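PDB 6J61: flavin-dependent thymidylate synthase from Thermus thermophilus, which probably catalyses the reductive methylation of dUMP to dTMP, with methylenetetrahydrofolate as methyl donor and NADPH and reduced FAD as reductants. Local coordinates for residues A[49-52]-A[53-57]. Residues are numbered along the deposited sequence; the frame is centred on the assembly and turned at random.
With FAD (flavin-adenine dinucleotide), chain E.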
loop_
_atom_site.group_PDB
_atom_site.type_symbol
_atom_site.label_atom_id
_atom_site.label_comp_id
_atom_site.label_asym_id
_atom_site.label_seq_id
_atom_site.Cartn_x
_atom_site.Cartn_y
_atom_site.Cartn_z
ATOM N N ILE A 49 8.827 -24.264 -0.921
ATOM C CA ILE A 49 8.769 -23.113 -0.057
ATOM C C ILE A 49 10.152 -22.510 0.126
ATOM O O ILE A 49 10.307 -21.292 0.156
ATOM C CB ILE A 49 8.142 -23.474 1.296
ATOM C CG1 ILE A 49 6.637 -23.709 1.104
ATOM C CG2 ILE A 49 8.406 -22.364 2.302
ATOM C CD1 ILE A 49 5.894 -24.155 2.356
ATOM N N ASP A 50 11.165 -23.361 0.226
ATOM C CA ASP A 50 12.524 -22.874 0.395
ATOM C C ASP A 50 12.918 -22.070 -0.832
ATOM O O ASP A 50 13.524 -21.008 -0.732
ATOM C CB ASP A 50 13.503 -24.027 0.541
ATOM C CG ASP A 50 14.895 -23.542 0.840
ATOM O OD1 ASP A 50 15.154 -23.210 2.018
ATOM O OD2 ASP A 50 15.720 -23.458 -0.099
ATOM N N TYR A 51 12.564 -22.596 -1.994
ATOM C CA TYR A 51 12.872 -21.958 -3.259
ATOM C C TYR A 51 12.246 -20.558 -3.382
ATOM O O TYR A 51 12.914 -19.600 -3.793
ATOM C CB TYR A 51 12.400 -22.873 -4.401
ATOM C CG TYR A 51 12.564 -22.298 -5.787
ATOM C CD1 TYR A 51 11.680 -21.339 -6.271
ATOM C CD2 TYR A 51 13.632 -22.678 -6.601
ATOM C CE1 TYR A 51 11.854 -20.768 -7.518
ATOM C CE2 TYR A 51 13.818 -22.111 -7.857
ATOM C CZ TYR A 51 12.921 -21.154 -8.304
ATOM O OH TYR A 51 13.090 -20.568 -9.532
ATOM N N LEU A 52 10.967 -20.444 -3.026
ATOM C CA LEU A 52 10.251 -19.172 -3.120
ATOM C C LEU A 52 10.881 -18.085 -2.250
ATOM O O LEU A 52 10.955 -16.928 -2.642
ATOM C CB LEU A 52 8.778 -19.369 -2.728
ATOM C CG LEU A 52 7.929 -20.287 -3.620
ATOM C CD1 LEU A 52 6.554 -20.473 -3.003
ATOM C CD2 LEU A 52 7.816 -19.698 -5.011
ATOM N N MET A 53 11.314 -18.475 -1.061
ATOM C CA MET A 53 11.952 -17.565 -0.124
ATOM C C MET A 53 13.274 -17.065 -0.734
ATOM O O MET A 53 13.533 -15.868 -0.768
ATOM C CB MET A 53 12.197 -18.316 1.193
ATOM C CG MET A 53 12.984 -17.575 2.258
ATOM S SD MET A 53 12.061 -16.277 3.039
ATOM C CE MET A 53 10.874 -17.205 3.941
ATOM N N ARG A 54 14.087 -17.999 -1.226
ATOM C CA ARG A 54 15.385 -17.711 -1.849
ATOM C C ARG A 54 15.321 -16.745 -3.021
ATOM O O ARG A 54 16.129 -15.821 -3.118
ATOM C CB ARG A 54 16.027 -18.994 -2.391
ATOM C CG ARG A 54 16.712 -19.873 -1.388
ATOM C CD ARG A 54 17.432 -21.004 -2.113
ATOM N NE ARG A 54 16.520 -22.015 -2.638
ATOM C CZ ARG A 54 16.804 -22.832 -3.649
ATOM N NH1 ARG A 54 17.975 -22.758 -4.260
ATOM N NH2 ARG A 54 15.918 -23.732 -4.046
ATOM N N HIS A 55 14.375 -16.990 -3.924
ATOM C CA HIS A 55 14.226 -16.178 -5.124
ATOM C C HIS A 55 13.347 -14.938 -5.021
ATOM O O HIS A 55 13.054 -14.295 -6.037
ATOM C CB HIS A 55 13.735 -17.059 -6.269
ATOM C CG HIS A 55 14.722 -18.103 -6.681
ATOM N ND1 HIS A 55 15.298 -18.130 -7.932
ATOM C CD2 HIS A 55 15.273 -19.131 -5.991
ATOM C CE1 HIS A 55 16.163 -19.127 -7.995
ATOM N NE2 HIS A 55 16.168 -19.750 -6.829
ATOM N N ARG A 56 12.932 -14.590 -3.808
ATOM C CA ARG A 56 12.099 -13.412 -3.617
ATOM C C ARG A 56 10.734 -13.501 -4.304
ATOM O O ARG A 56 10.139 -12.470 -4.623
ATOM C CB ARG A 56 12.843 -12.170 -4.121
ATOM C CG ARG A 56 14.090 -11.827 -3.335
ATOM C CD ARG A 56 13.721 -11.292 -1.968
ATOM N NE ARG A 56 12.967 -12.253 -1.165
ATOM C CZ ARG A 56 12.345 -11.946 -0.028
ATOM N NH1 ARG A 56 12.388 -10.699 0.435
ATOM N NH2 ARG A 56 11.678 -12.881 0.643
ATOM N N HIS A 57 10.251 -14.716 -4.564
ATOM C CA HIS A 57 8.933 -14.897 -5.178
ATOM C C HIS A 57 8.010 -14.812 -3.960
ATOM O O HIS A 57 7.630 -15.819 -3.374
ATOM C CB HIS A 57 8.842 -16.269 -5.837
ATOM C CG HIS A 57 7.547 -16.518 -6.544
ATOM N ND1 HIS A 57 6.447 -15.701 -6.391
ATOM C CD2 HIS A 57 7.161 -17.514 -7.379
ATOM C CE1 HIS A 57 5.439 -16.185 -7.095
ATOM N NE2 HIS A 57 5.844 -17.284 -7.704
HETATM P PA FAD E . 5.661 -4.144 -4.733
HETATM O O1A FAD E . 4.437 -4.609 -5.432
HETATM O O2A FAD E . 6.053 -2.668 -5.273
HETATM O O5B FAD E . 5.351 -4.083 -3.166
HETATM C C5B FAD E . 6.564 -3.827 -2.461
HETATM C C4B FAD E . 6.342 -4.192 -0.993
HETATM O O4B FAD E . 5.272 -3.381 -0.443
HETATM C C3B FAD E . 5.915 -5.642 -0.853
HETATM O O3B FAD E . 7.022 -6.529 -0.706
HETATM C C2B FAD E . 5.002 -5.614 0.362
HETATM O O2B FAD E . 5.780 -5.747 1.555
HETATM C C1B FAD E . 4.305 -4.231 0.249
HETATM N N9A FAD E . 3.014 -4.275 -0.503
HETATM C C8A FAD E . 2.720 -3.613 -1.672
HETATM N N7A FAD E . 1.505 -3.862 -2.052
HETATM C C5A FAD E . 0.922 -4.695 -1.167
HETATM C C6A FAD E . -0.362 -5.298 -1.052
HETATM N N6A FAD E . -1.331 -5.055 -2.012
HETATM N N1A FAD E . -0.614 -6.113 0.011
HETATM C C2A FAD E . 0.318 -6.357 0.948
HETATM N N3A FAD E . 1.539 -5.807 0.876
HETATM C C4A FAD E . 1.880 -4.980 -0.151
HETATM N N1 FAD E . 4.320 -13.269 -9.745
HETATM C C2 FAD E . 3.302 -14.020 -10.185
HETATM O O2 FAD E . 2.178 -13.529 -10.196
HETATM N N3 FAD E . 3.461 -15.298 -10.622
HETATM C C4 FAD E . 4.692 -15.920 -10.637
HETATM O O4 FAD E . 4.815 -17.067 -11.031
HETATM C C4X FAD E . 5.865 -15.133 -10.149
HETATM N N5 FAD E . 7.102 -15.620 -10.107
HETATM C C5X FAD E . 8.154 -14.881 -9.657
HETATM C C6 FAD E . 9.472 -15.454 -9.628
HETATM C C7 FAD E . 10.557 -14.711 -9.172
HETATM C C7M FAD E . 11.924 -15.360 -9.162
HETATM C C8 FAD E . 10.377 -13.358 -8.724
HETATM C C8M FAD E . 11.549 -12.537 -8.226
HETATM C C9 FAD E . 9.098 -12.769 -8.743
HETATM C C9A FAD E . 7.960 -13.512 -9.205
HETATM N N10 FAD E . 6.642 -12.949 -9.236
HETATM C C10 FAD E . 5.584 -13.731 -9.695
HETATM C "C1'" FAD E . 6.363 -11.566 -8.808
HETATM C "C2'" FAD E . 6.209 -11.420 -7.286
HETATM O "O2'" FAD E . 5.321 -12.415 -6.772
HETATM C "C3'" FAD E . 5.690 -9.993 -6.957
HETATM O "O3'" FAD E . 4.356 -9.809 -7.453
HETATM C "C4'" FAD E . 6.613 -8.902 -7.565
HETATM O "O4'" FAD E . 7.991 -9.316 -7.514
HETATM C "C5'" FAD E . 6.457 -7.606 -6.784
HETATM O "O5'" FAD E . 7.252 -7.706 -5.602
HETATM P P FAD E . 6.685 -6.691 -4.510
HETATM O O1P FAD E . 5.247 -6.983 -4.257
HETATM O O2P FAD E . 7.535 -6.897 -3.168
HETATM O O3P FAD E . 6.921 -5.152 -5.048
#
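Y51 O takes the N-H of H55 in the last i to i+4 bond of helix 42-54, and a Schellman motif then ends the helix: H57 N reaches back to L52 O (3.0 Å, N-H...O 136°), R56 N binds M53 O weakly, and R56 supplies the positive phi. The Y51 and H55 rings form a face-to-face stack, with centroids 4.0 Å apart and planes 12° from parallel. Y51 CG lies anti to its own nitrogen (chi1 176°), which swings the ring along the helix and over H55. E258 is hydrogen-bonded to H55 NE2 and also forms a salt bridge with R54 NH1, joining this helix end to helix 253-263. R54 NE makes a salt bridge to D50 OD2 at 3.0 Å, while H218 holds the other carboxylate oxygen, OD1. The R54 guanidinium stands perpendicular to the Y51 ring, NH2 lying 3.6 Å from Y51 CD2. Were Y51 replaced by alanine, one face of H55 would probably lose its stacking partner, leaving the imidazole held mainly through its NE2 bond to E258. Past the turn, H57 belongs to the FAD pocket. L52 CD2 meets H57 CD2, and the flavin lies over one face of the imidazole, FAD N5 being 3.2 Å from H57 NE2.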